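Local structure of putative agmatine deiminase (2EWO) at residues E119-G124 with V159-S164; C237-D242 with V271-V276; I56-P61 with D341-G346; M29-R34 with V62-P67. The protein probably hydrolyses agmatine to N-carbamoylputrescine and ammonia, as an agmatine deiminase of the guanidine-modifying enzyme superfamily. All coordinates share one frame; numbering follows the deposited sequence.

Interaction 1 (E119-G124 with V159-S164); sequences EFNAWG and VLEGGS
With chi1 at 34°, CG of Glu161 lies between its backbone N and carbonyl carbon, and a further bend at chi2 turns the carboxylate to the indole of Trp123, whose own CG is anti to its carbonyl carbon. Both loops belong to the five-bladed alpha/beta propeller (pentein fold) of the guanidine-modifying enzymes and leave strands 113-119 and 158-159. Glu161 OE1 reaches to 3.6 Å from Trp123 CD1, meeting the ring obliquely, with carboxylate and indole planes 31° apart. Arg185 engages the same oxygen in a salt bridge. On one face of the indole, Phe120 CE1 stands 3.9 Å above the plane. Glu161 also touches His222 and Asp100, which accepts a bond from Gly163 N, a grouping consistent with the central pocket of a pentein. Nearer the strands Val159 carries the contact, its CG2 branch turned to the side chain of Asn121, which it crosses at about a right angle, and the CB atoms of Glu119 and Val159 are 4.0 Å apart. Past Glu161 the chain curls through two glycines. The curl is closed by Ser164 OG, which donates to Glu161 O over 2.9 Å, lying in the carbonyl plane.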
loop_
_atom_site.group_PDB
_atom_site.type_symbol
_atom_site.label_atom_id
_atom_site.label_comp_id
_atom_site.label_asym_id
_atom_site.label_seq_id
_atom_site.Cartn_x
_atom_site.Cartn_y
_atom_site.Cartn_z
ATOM N N GLU A 119 -0.614 8.682 23.913
ATOM C CA GLU A 119 -0.541 9.329 22.614
ATOM C C GLU A 119 0.897 9.202 22.165
ATOM O O GLU A 119 1.808 9.434 22.949
ATOM C CB GLU A 119 -0.889 10.800 22.736
ATOM C CG GLU A 119 -2.135 11.043 23.511
ATOM C CD GLU A 119 -3.113 11.855 22.722
ATOM O OE1 GLU A 119 -2.701 12.918 22.214
ATOM O OE2 GLU A 119 -4.287 11.435 22.611
ATOM N N PHE A 120 1.103 8.842 20.907
ATOM C CA PHE A 120 2.453 8.675 20.373
ATOM C C PHE A 120 2.725 9.694 19.274
ATOM O O PHE A 120 1.940 9.813 18.342
ATOM C CB PHE A 120 2.598 7.263 19.801
ATOM C CG PHE A 120 3.934 6.988 19.178
ATOM C CD1 PHE A 120 5.073 6.882 19.968
ATOM C CD2 PHE A 120 4.047 6.808 17.800
ATOM C CE1 PHE A 120 6.304 6.599 19.403
ATOM C CE2 PHE A 120 5.273 6.522 17.218
ATOM C CZ PHE A 120 6.406 6.417 18.022
ATOM N N ASN A 121 3.832 10.423 19.360
ATOM C CA ASN A 121 4.124 11.403 18.322
ATOM C C ASN A 121 5.532 11.247 17.759
ATOM O O ASN A 121 6.134 12.210 17.295
ATOM C CB ASN A 121 3.927 12.817 18.863
ATOM C CG ASN A 121 4.800 13.097 20.058
ATOM O OD1 ASN A 121 4.882 14.231 20.529
ATOM N ND2 ASN A 121 5.461 12.056 20.564
ATOM N N ALA A 122 6.040 10.019 17.800
ATOM C CA ALA A 122 7.374 9.695 17.300
ATOM C C ALA A 122 8.494 10.357 18.106
ATOM O O ALA A 122 9.481 10.848 17.543
ATOM C CB ALA A 122 7.495 10.068 15.821
ATOM N N TRP A 123 8.333 10.367 19.427
ATOM C CA TRP A 123 9.333 10.957 20.310
ATOM C C TRP A 123 9.548 12.435 19.995
ATOM O O TRP A 123 10.627 12.829 19.550
ATOM C CB TRP A 123 10.661 10.203 20.162
ATOM C CG TRP A 123 10.520 8.736 20.381
ATOM C CD1 TRP A 123 10.333 8.100 21.577
ATOM C CD2 TRP A 123 10.437 7.725 19.371
ATOM N NE1 TRP A 123 10.130 6.757 21.373
ATOM C CE2 TRP A 123 10.189 6.498 20.029
ATOM C CE3 TRP A 123 10.543 7.734 17.975
ATOM C CZ2 TRP A 123 10.042 5.293 19.334
ATOM C CZ3 TRP A 123 10.397 6.536 17.283
ATOM C CH2 TRP A 123 10.150 5.334 17.964
ATOM N N GLY A 124 8.525 13.254 20.222
ATOM C CA GLY A 124 8.664 14.676 19.944
ATOM C C GLY A 124 7.575 15.227 19.047
ATOM O O GLY A 124 6.909 16.199 19.398
ATOM N N VAL A 159 0.987 12.735 25.523
ATOM C CA VAL A 159 1.920 11.907 24.760
ATOM C C VAL A 159 3.050 11.301 25.598
ATOM O O VAL A 159 3.968 11.998 26.025
ATOM C CB VAL A 159 2.534 12.711 23.569
ATOM C CG1 VAL A 159 3.028 14.069 24.042
ATOM C CG2 VAL A 159 3.680 11.927 22.943
ATOM N N LEU A 160 2.977 9.994 25.820
ATOM C CA LEU A 160 3.989 9.283 26.588
ATOM C C LEU A 160 4.340 7.977 25.881
ATOM O O LEU A 160 3.488 7.361 25.250
ATOM C CB LEU A 160 3.461 8.977 27.986
ATOM C CG LEU A 160 4.422 8.225 28.906
ATOM C CD1 LEU A 160 5.620 9.115 29.220
ATOM C CD2 LEU A 160 3.700 7.812 30.186
ATOM N N GLU A 161 5.596 7.559 25.973
ATOM C CA GLU A 161 6.013 6.313 25.343
ATOM C C GLU A 161 6.389 5.295 26.410
ATOM O O GLU A 161 6.993 5.646 27.421
ATOM C CB GLU A 161 7.192 6.557 24.400
ATOM C CG GLU A 161 8.138 7.644 24.858
ATOM C CD GLU A 161 7.598 9.042 24.608
ATOM O OE1 GLU A 161 7.550 9.456 23.425
ATOM O OE2 GLU A 161 7.219 9.719 25.593
ATOM N N GLY A 162 6.021 4.038 26.179
ATOM C CA GLY A 162 6.312 2.974 27.129
ATOM C C GLY A 162 7.700 2.979 27.754
ATOM O O GLY A 162 7.827 3.067 28.972
ATOM N N GLY A 163 8.744 2.890 26.934
ATOM C CA GLY A 163 10.095 2.870 27.465
ATOM C C GLY A 163 10.621 4.173 28.050
ATOM O O GLY A 163 11.794 4.481 27.895
ATOM N N SER A 164 9.771 4.952 28.713
ATOM C CA SER A 164 10.209 6.209 29.321
ATOM C C SER A 164 9.798 6.161 30.785
ATOM O O SER A 164 9.925 7.136 31.530
ATOM C CB SER A 164 9.543 7.418 28.640
ATOM O OG SER A 164 8.234 7.668 29.139
#

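Interaction 2 (C237-D242 with V271-V276); sequences CIYTDD and VHKMCV
Tyr239 and Lys273 run side by side in the same direction, the extended lysine chain passing over one face of the phenol ring. Lys273 CE makes a CH-pi contact, 3.9 Å from the centroid of the Tyr239 ring and 27° off the normal, offset toward the CD2 and CE2 rim. The ammonium follows that rim, with Lys273 NZ 3.3 Å from Tyr239 CE2. Beyond the ring, Val276 divides its two methyls between neighbours: chi1 of -72° sets CG1 anti to the carbonyl carbon, 3.9 Å from Ile238 CB, and leaves CG2 to pack on Thr240 CB, both side chains being crossed at about a right angle. Two backbone bonds set this register. Met274 N donates to Cys237 O over 2.8 Å, and Tyr239 N donates to Met274 O over 3.0 Å, so that the residues flanking Ile238 grip one residue opposite. Further out, Thr240 OG1 accepts from Asp242 N in an ST turn, and Asp242 is held by a salt bridge to Lys278. Tyr255 of helix 248-259 meets the Tyr239 ring, and Ala251 and Leu258 of the same helix pack on Ile238 and on Cys237 and Val271. One bonded bridge thus joins the chain just past strands 234-237 and 270-271, with that helix between them in sequence and packed against both, resembling a beta-alpha-beta unit of the propeller, only loosely paired here.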
loop_
_atom_site.group_PDB
_atom_site.type_symbol
_atom_site.label_atom_id
_atom_site.label_comp_id
_atom_site.label_asym_id
_atom_site.label_seq_id
_atom_site.Cartn_x
_atom_site.Cartn_y
_atom_site.Cartn_z
ATOM N N CYS A 237 21.105 -0.045 37.512
ATOM C CA CYS A 237 21.632 1.246 37.117
ATOM C C CYS A 237 23.025 1.121 36.535
ATOM O O CYS A 237 23.878 0.429 37.086
ATOM C CB CYS A 237 21.658 2.195 38.313
ATOM S SG CYS A 237 22.054 3.887 37.854
ATOM N N ILE A 238 23.253 1.781 35.404
ATOM C CA ILE A 238 24.565 1.739 34.780
ATOM C C ILE A 238 25.546 2.514 35.655
ATOM O O ILE A 238 25.166 3.497 36.294
ATOM C CB ILE A 238 24.557 2.375 33.362
ATOM C CG1 ILE A 238 23.831 3.721 33.393
ATOM C CG2 ILE A 238 23.918 1.422 32.363
ATOM C CD1 ILE A 238 23.797 4.428 32.055
ATOM N N TYR A 239 26.798 2.063 35.702
ATOM C CA TYR A 239 27.820 2.748 36.493
ATOM C C TYR A 239 29.246 2.429 36.032
ATOM O O TYR A 239 29.657 1.267 35.967
ATOM C CB TYR A 239 27.654 2.424 37.985
ATOM C CG TYR A 239 28.563 3.229 38.896
ATOM C CD1 TYR A 239 28.165 4.486 39.380
ATOM C CD2 TYR A 239 29.830 2.755 39.255
ATOM C CE1 TYR A 239 29.006 5.254 40.196
ATOM C CE2 TYR A 239 30.680 3.513 40.070
ATOM C CZ TYR A 239 30.261 4.761 40.536
ATOM O OH TYR A 239 31.094 5.515 41.335
ATOM N N THR A 240 29.985 3.482 35.692
ATOM C CA THR A 240 31.372 3.357 35.249
ATOM C C THR A 240 32.199 4.388 36.000
ATOM O O THR A 240 31.665 5.390 36.473
ATOM C CB THR A 240 31.519 3.605 33.721
ATOM O OG1 THR A 240 32.899 3.478 33.346
ATOM C CG2 THR A 240 31.020 4.996 33.342
ATOM N N ASP A 241 33.498 4.143 36.123
ATOM C CA ASP A 241 34.365 5.079 36.827
ATOM C C ASP A 241 35.206 5.876 35.850
ATOM O O ASP A 241 35.835 6.872 36.217
ATOM C CB ASP A 241 35.244 4.324 37.822
ATOM C CG ASP A 241 34.473 3.908 39.062
ATOM O OD1 ASP A 241 34.102 4.805 39.853
ATOM O OD2 ASP A 241 34.225 2.692 39.239
ATOM N N ASP A 242 35.195 5.438 34.596
ATOM C CA ASP A 242 35.946 6.108 33.548
ATOM C C ASP A 242 35.434 7.526 33.390
ATOM O O ASP A 242 34.378 7.755 32.800
ATOM C CB ASP A 242 35.784 5.374 32.227
ATOM C CG ASP A 242 37.028 5.432 31.393
ATOM O OD1 ASP A 242 37.594 6.547 31.246
ATOM O OD2 ASP A 242 37.439 4.358 30.894
ATOM N N VAL A 271 20.262 -0.103 45.261
ATOM C CA VAL A 271 20.804 0.125 43.916
ATOM C C VAL A 271 21.853 -0.909 43.469
ATOM O O VAL A 271 22.743 -1.261 44.235
ATOM C CB VAL A 271 21.464 1.523 43.824
ATOM C CG1 VAL A 271 21.905 1.794 42.392
ATOM C CG2 VAL A 271 20.505 2.589 44.324
ATOM N N HIS A 272 21.750 -1.393 42.234
ATOM C CA HIS A 272 22.738 -2.347 41.741
ATOM C C HIS A 272 23.661 -1.676 40.749
ATOM O O HIS A 272 23.575 -0.470 40.529
ATOM C CB HIS A 272 22.093 -3.561 41.077
ATOM C CG HIS A 272 21.550 -4.557 42.047
ATOM N ND1 HIS A 272 21.390 -5.889 41.735
ATOM C CD2 HIS A 272 21.109 -4.412 43.319
ATOM C CE1 HIS A 272 20.872 -6.523 42.770
ATOM N NE2 HIS A 272 20.692 -5.650 43.744
ATOM N N LYS A 273 24.544 -2.461 40.148
ATOM C CA LYS A 273 25.474 -1.896 39.197
ATOM C C LYS A 273 25.614 -2.685 37.908
ATOM O O LYS A 273 25.993 -3.855 37.914
ATOM C CB LYS A 273 26.851 -1.720 39.838
ATOM C CG LYS A 273 26.984 -0.491 40.726
ATOM C CD LYS A 273 28.444 -0.264 41.083
ATOM C CE LYS A 273 28.642 0.929 41.998
ATOM N NZ LYS A 273 30.091 1.158 42.282
HETATM N N MSE A 274 25.299 -2.023 36.801
HETATM C CA MSE A 274 25.411 -2.614 35.476
HETATM C C MSE A 274 26.646 -1.953 34.872
HETATM O O MSE A 274 27.070 -0.898 35.337
HETATM C CB MSE A 274 24.163 -2.274 34.644
HETATM C CG MSE A 274 24.084 -2.949 33.264
HETATM SE SE MSE A 274 23.855 -4.909 33.339
HETATM C CE MSE A 274 22.075 -4.945 34.139
ATOM N N CYS A 275 27.236 -2.562 33.852
ATOM C CA CYS A 275 28.409 -1.968 33.229
ATOM C C CYS A 275 28.027 -1.358 31.891
ATOM O O CYS A 275 26.943 -1.618 31.360
ATOM C CB CYS A 275 29.484 -3.025 33.000
ATOM S SG CYS A 275 29.060 -4.206 31.708
ATOM N N VAL A 276 28.932 -0.544 31.360
ATOM C CA VAL A 276 28.744 0.108 30.072
ATOM C C VAL A 276 29.839 -0.376 29.126
ATOM O O VAL A 276 30.921 -0.764 29.570
ATOM C CB VAL A 276 28.828 1.662 30.192
ATOM C CG1 VAL A 276 27.592 2.206 30.898
ATOM C CG2 VAL A 276 30.087 2.068 30.945
#

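Interaction 3 (I56-P61 with D341-G346); sequences ISEFEP and DRKVVG
Glu58 and Lys343 meet at the protein surface in a two-pronged salt bridge. Lys343 NZ donates to Glu58 OE1 and OE2, each over 3.2 Å, and each oxygen offers its syn lone pair, so the ammonium sits in the fork of the carboxylate. The lysine chain is extended, with CG anti to the backbone N (chi1 -177°), and it crosses the glutamate at about a right angle, Lys343 CD lying 3.7 Å from Glu58 OE1. Alongside, Phe59 points its ring edge at the strand: Val345 CG2 lies in the ring plane, 3.7 Å from Phe59 CZ, and Lys343 CB is at the same edge, 4.0 Å from Phe59 CE1. Backbone bonds are made within each side and not across the contact. As helix 43-57 ends, Ile56 O accepts from two donors, Phe59 N at 2.7 Å and Glu60 N at 3.1 Å, which fixes the turn that presents Glu58 and Phe59. On the other side, Lys343 and Val345 pair through their backbones with Ile318, and Val345 also with Leu320, in strand 317-321. Polar groups around the contact have their own partners: Glu60 OE2 accepts from Gln24 NE2, and Arg342 NE donates to Val314 O. Phe59 also packs on Val314 and Ile319, so its ring reaches across the neighbouring strands of the same sheet. The turn after helix 43-57 thus meets strand 343-347 with no backbone-to-backbone pairing, and because the ion pair lies among exposed residues, solvent would probably weaken it, so that the ring-edge packing of Phe59 on Val345 and Lys343 CB may contribute comparably to the join.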
loop_
_atom_site.group_PDB
_atom_site.type_symbol
_atom_site.label_atom_id
_atom_site.label_comp_id
_atom_site.label_asym_id
_atom_site.label_seq_id
_atom_site.Cartn_x
_atom_site.Cartn_y
_atom_site.Cartn_z
ATOM N N ILE A 56 13.043 -15.439 23.374
ATOM C CA ILE A 56 11.916 -15.420 24.301
ATOM C C ILE A 56 11.214 -16.771 24.238
ATOM O O ILE A 56 10.605 -17.209 25.218
ATOM C CB ILE A 56 10.866 -14.341 23.929
ATOM C CG1 ILE A 56 11.529 -13.116 23.284
ATOM C CG2 ILE A 56 10.109 -13.930 25.181
ATOM C CD1 ILE A 56 12.254 -12.217 24.242
ATOM N N SER A 57 11.312 -17.414 23.072
ATOM C CA SER A 57 10.692 -18.717 22.796
ATOM C C SER A 57 10.732 -19.711 23.942
ATOM O O SER A 57 9.704 -20.279 24.326
ATOM C CB SER A 57 11.352 -19.387 21.583
ATOM O OG SER A 57 11.251 -18.587 20.419
ATOM N N GLU A 58 11.925 -19.940 24.473
ATOM C CA GLU A 58 12.076 -20.897 25.554
ATOM C C GLU A 58 11.504 -20.471 26.905
ATOM O O GLU A 58 11.543 -21.238 27.859
ATOM C CB GLU A 58 13.549 -21.288 25.714
ATOM C CG GLU A 58 14.539 -20.137 25.766
ATOM C CD GLU A 58 15.835 -20.535 26.471
ATOM O OE1 GLU A 58 15.784 -20.772 27.702
ATOM O OE2 GLU A 58 16.896 -20.626 25.804
ATOM N N PHE A 59 10.940 -19.274 26.997
ATOM C CA PHE A 59 10.407 -18.839 28.279
ATOM C C PHE A 59 8.895 -18.630 28.265
ATOM O O PHE A 59 8.197 -18.891 29.255
ATOM C CB PHE A 59 11.133 -17.562 28.707
ATOM C CG PHE A 59 12.631 -17.732 28.823
ATOM C CD1 PHE A 59 13.193 -18.360 29.934
ATOM C CD2 PHE A 59 13.475 -17.298 27.803
ATOM C CE1 PHE A 59 14.576 -18.553 30.030
ATOM C CE2 PHE A 59 14.859 -17.488 27.890
ATOM C CZ PHE A 59 15.409 -18.118 29.008
ATOM N N GLU A 60 8.399 -18.167 27.123
ATOM C CA GLU A 60 6.978 -17.891 26.915
ATOM C C GLU A 60 6.742 -17.655 25.438
ATOM O O GLU A 60 7.685 -17.608 24.652
ATOM C CB GLU A 60 6.551 -16.645 27.699
ATOM C CG GLU A 60 7.608 -15.547 27.768
ATOM C CD GLU A 60 7.108 -14.285 28.445
ATOM O OE1 GLU A 60 6.264 -14.385 29.356
ATOM O OE2 GLU A 60 7.572 -13.187 28.074
ATOM N N PRO A 61 5.475 -17.524 25.034
ATOM C CA PRO A 61 5.155 -17.286 23.626
ATOM C C PRO A 61 5.421 -15.850 23.176
ATOM O O PRO A 61 5.390 -14.895 23.970
ATOM C CB PRO A 61 3.678 -17.642 23.545
ATOM C CG PRO A 61 3.192 -17.257 24.905
ATOM C CD PRO A 61 4.256 -17.817 25.800
ATOM N N ASP A 341 17.723 -16.733 40.208
ATOM C CA ASP A 341 16.761 -17.753 39.831
ATOM C C ASP A 341 16.104 -17.422 38.485
ATOM O O ASP A 341 14.885 -17.497 38.337
ATOM C CB ASP A 341 15.704 -17.881 40.930
ATOM C CG ASP A 341 15.122 -16.537 41.332
ATOM O OD1 ASP A 341 14.477 -15.888 40.475
ATOM O OD2 ASP A 341 15.316 -16.124 42.497
ATOM N N ARG A 342 16.922 -17.052 37.506
ATOM C CA ARG A 342 16.427 -16.714 36.173
ATOM C C ARG A 342 17.502 -16.994 35.137
ATOM O O ARG A 342 18.584 -16.413 35.197
ATOM C CB ARG A 342 16.046 -15.232 36.099
ATOM C CG ARG A 342 14.556 -14.937 36.179
ATOM C CD ARG A 342 14.261 -13.540 35.630
ATOM N NE ARG A 342 12.832 -13.253 35.596
ATOM C CZ ARG A 342 12.095 -12.988 36.670
ATOM N NH1 ARG A 342 12.649 -12.967 37.874
ATOM N NH2 ARG A 342 10.797 -12.757 36.541
ATOM N N LYS A 343 17.221 -17.875 34.185
ATOM C CA LYS A 343 18.213 -18.172 33.159
ATOM C C LYS A 343 18.448 -16.936 32.295
ATOM O O LYS A 343 17.510 -16.342 31.763
ATOM C CB LYS A 343 17.763 -19.337 32.271
ATOM C CG LYS A 343 18.814 -19.712 31.239
ATOM C CD LYS A 343 18.373 -20.822 30.308
ATOM C CE LYS A 343 19.391 -20.976 29.179
ATOM N NZ LYS A 343 18.869 -21.739 27.999
ATOM N N VAL A 344 19.704 -16.541 32.158
ATOM C CA VAL A 344 20.008 -15.374 31.353
ATOM C C VAL A 344 20.506 -15.799 29.976
ATOM O O VAL A 344 21.361 -16.682 29.868
ATOM C CB VAL A 344 21.053 -14.483 32.071
ATOM C CG1 VAL A 344 21.583 -13.407 31.140
ATOM C CG2 VAL A 344 20.410 -13.840 33.291
ATOM N N VAL A 345 19.934 -15.197 28.929
ATOM C CA VAL A 345 20.325 -15.473 27.542
ATOM C C VAL A 345 20.763 -14.160 26.904
ATOM O O VAL A 345 20.214 -13.103 27.210
ATOM C CB VAL A 345 19.159 -16.061 26.687
ATOM C CG1 VAL A 345 19.648 -16.349 25.268
ATOM C CG2 VAL A 345 18.620 -17.336 27.320
ATOM N N GLY A 346 21.751 -14.222 26.020
ATOM C CA GLY A 346 22.220 -13.008 25.375
ATOM C C GLY A 346 22.246 -13.136 23.867
ATOM O O GLY A 346 22.607 -14.191 23.345
#

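Interaction 4 (M29-R34 with V62-P67); sequences MLWPWR and VSLCVP
Strands 24-29 and 62-66 are parallel neighbours in one sheet, connected through helix 43-57 in a beta-alpha-beta crossover, and the contact lies where the first strand runs out into a loop. Two backbone bonds hold Met29, here selenomethionine, against the second strand: Met29 N donates to Ser63 O over 3.2 Å, and Cys65 N donates to Met29 O over 2.9 Å. Met29 and Leu64 share a face of the sheet, with Met29 CG 3.7 Å from Leu64 CD1 and 3.9 Å from Val62 CG1. Phe49 and Val52 of helix 43-57 pack on the same Met29. Farther along, Trp31 holds CG anti to the backbone N (chi1 -170°) and lies beside Val66, both pointing the same way. Its six-membered ring reaches back to Leu64, Trp31 CZ3 standing 3.7 Å from Leu64 CD2. Helix 71-79 closes over Trp31, Leu64 and Val66. Last, Trp33 CD1 meets Pro67 CG at 4.0 Å, while Trp33 NE1 donates to Asn93 O. The two backbone bonds therefore fix the register at Met29, and beyond it the loop is held to the strand mainly by buried apolar packing.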
loop_
_atom_site.group_PDB
_atom_site.type_symbol
_atom_site.label_atom_id
_atom_site.label_comp_id
_atom_site.label_asym_id
_atom_site.label_seq_id
_atom_site.Cartn_x
_atom_site.Cartn_y
_atom_site.Cartn_z
HETATM N N MSE A 29 6.189 -7.886 19.882
HETATM C CA MSE A 29 7.262 -7.179 19.187
HETATM C C MSE A 29 6.962 -6.993 17.688
HETATM O O MSE A 29 6.400 -7.874 17.033
HETATM C CB MSE A 29 8.619 -7.869 19.410
HETATM C CG MSE A 29 8.729 -9.354 19.040
HETATM SE SE MSE A 29 10.549 -10.113 19.393
HETATM C CE MSE A 29 11.494 -9.410 17.828
ATOM N N LEU A 30 7.321 -5.819 17.171
ATOM C CA LEU A 30 7.091 -5.467 15.772
ATOM C C LEU A 30 8.132 -6.018 14.786
ATOM O O LEU A 30 8.811 -7.000 15.077
ATOM C CB LEU A 30 6.993 -3.942 15.634
ATOM C CG LEU A 30 5.713 -3.296 16.179
ATOM C CD1 LEU A 30 5.889 -1.793 16.244
ATOM C CD2 LEU A 30 4.523 -3.672 15.292
ATOM N N TRP A 31 8.256 -5.391 13.621
ATOM C CA TRP A 31 9.198 -5.862 12.614
ATOM C C TRP A 31 9.797 -4.717 11.817
ATOM O O TRP A 31 9.089 -3.999 11.120
ATOM C CB TRP A 31 8.488 -6.815 11.664
ATOM C CG TRP A 31 9.402 -7.557 10.736
ATOM C CD1 TRP A 31 9.688 -7.252 9.429
ATOM C CD2 TRP A 31 10.091 -8.777 11.023
ATOM N NE1 TRP A 31 10.505 -8.221 8.885
ATOM C CE2 TRP A 31 10.767 -9.165 9.843
ATOM C CE3 TRP A 31 10.200 -9.583 12.167
ATOM C CZ2 TRP A 31 11.538 -10.324 9.775
ATOM C CZ3 TRP A 31 10.963 -10.733 12.100
ATOM C CH2 TRP A 31 11.624 -11.095 10.909
ATOM N N PRO A 32 11.120 -4.547 11.891
ATOM C CA PRO A 32 11.823 -3.481 11.175
ATOM C C PRO A 32 11.752 -3.618 9.669
ATOM O O PRO A 32 11.881 -4.720 9.133
ATOM C CB PRO A 32 13.247 -3.613 11.691
ATOM C CG PRO A 32 13.375 -5.098 11.882
ATOM C CD PRO A 32 12.077 -5.423 12.584
ATOM N N TRP A 33 11.553 -2.495 8.985
ATOM C CA TRP A 33 11.473 -2.522 7.527
ATOM C C TRP A 33 11.986 -1.276 6.795
ATOM O O TRP A 33 12.661 -1.399 5.776
ATOM C CB TRP A 33 10.022 -2.807 7.071
ATOM C CG TRP A 33 9.041 -1.741 7.469
ATOM C CD1 TRP A 33 8.431 -1.601 8.687
ATOM C CD2 TRP A 33 8.676 -0.583 6.704
ATOM N NE1 TRP A 33 7.722 -0.423 8.730
ATOM C CE2 TRP A 33 7.858 0.223 7.530
ATOM C CE3 TRP A 33 8.970 -0.142 5.404
ATOM C CZ2 TRP A 33 7.331 1.444 7.100
ATOM C CZ3 TRP A 33 8.444 1.079 4.977
ATOM C CH2 TRP A 33 7.637 1.855 5.824
ATOM N N ARG A 34 11.699 -0.085 7.310
ATOM C CA ARG A 34 12.104 1.126 6.598
ATOM C C ARG A 34 13.601 1.375 6.402
ATOM O O ARG A 34 14.388 1.307 7.343
ATOM C CB ARG A 34 11.452 2.350 7.236
ATOM C CG ARG A 34 11.842 2.597 8.667
ATOM C CD ARG A 34 11.046 3.765 9.206
ATOM N NE ARG A 34 11.058 4.892 8.277
ATOM C CZ ARG A 34 10.112 5.822 8.227
ATOM N NH1 ARG A 34 9.074 5.755 9.053
ATOM N NH2 ARG A 34 10.194 6.810 7.343
ATOM N N VAL A 62 5.694 -15.723 21.883
ATOM C CA VAL A 62 5.966 -14.435 21.266
ATOM C C VAL A 62 4.927 -14.126 20.205
ATOM O O VAL A 62 4.532 -15.002 19.421
ATOM C CB VAL A 62 7.329 -14.390 20.557
ATOM C CG1 VAL A 62 7.646 -12.952 20.195
ATOM C CG2 VAL A 62 8.414 -14.992 21.428
ATOM N N SER A 63 4.504 -12.860 20.189
ATOM C CA SER A 63 3.518 -12.329 19.234
ATOM C C SER A 63 4.236 -11.340 18.338
ATOM O O SER A 63 4.316 -10.157 18.633
ATOM C CB SER A 63 2.379 -11.621 19.969
ATOM O OG SER A 63 1.506 -12.569 20.562
ATOM N N LEU A 64 4.757 -11.859 17.240
ATOM C CA LEU A 64 5.502 -11.092 16.261
ATOM C C LEU A 64 4.554 -10.426 15.243
ATOM O O LEU A 64 3.965 -11.110 14.407
ATOM C CB LEU A 64 6.458 -12.057 15.561
ATOM C CG LEU A 64 7.576 -11.485 14.712
ATOM C CD1 LEU A 64 8.496 -10.695 15.621
ATOM C CD2 LEU A 64 8.315 -12.587 13.993
ATOM N N CYS A 65 4.411 -9.103 15.301
ATOM C CA CYS A 65 3.510 -8.402 14.379
ATOM C C CYS A 65 4.223 -7.768 13.202
ATOM O O CYS A 65 4.929 -6.781 13.370
ATOM C CB CYS A 65 2.765 -7.311 15.127
ATOM S SG CYS A 65 2.210 -7.860 16.717
ATOM N N VAL A 66 4.038 -8.295 11.999
ATOM C CA VAL A 66 4.745 -7.682 10.887
ATOM C C VAL A 66 3.852 -7.090 9.801
ATOM O O VAL A 66 2.743 -7.581 9.536
ATOM C CB VAL A 66 5.775 -8.677 10.250
ATOM C CG1 VAL A 66 6.412 -9.511 11.344
ATOM C CG2 VAL A 66 5.117 -9.564 9.205
ATOM N N PRO A 67 4.305 -5.978 9.198
ATOM C CA PRO A 67 3.554 -5.323 8.139
ATOM C C PRO A 67 3.273 -6.366 7.091
ATOM O O PRO A 67 4.044 -7.300 6.943
ATOM C CB PRO A 67 4.525 -4.254 7.657
ATOM C CG PRO A 67 5.123 -3.796 8.934
ATOM C CD PRO A 67 5.407 -5.108 9.653
#

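In the fold
Interactions 3 and 4 share an element: the end of helix 43-57 leads into strand 62-66, and Ile56 CB packs on Val62 CG2 at 3.6 Å. Yet they differ sharply, interaction 4 being buried and mostly apolar, with paired backbones, and interaction 3 a surface contact without backbone pairing, built around an ion pair. Interactions 1 and 2 are both partly buried. Interaction 2, like interaction 4, combines two backbone bonds with apolar packing, but lies on the opposite side of the chain's centre, the two centres about 31 Å apart. Interaction 1, nearest that centre, combines the packing of Val159 with an aromatic ring beside a carboxylate. Both 1 and 2 are nested within the long loop closed by interaction 3.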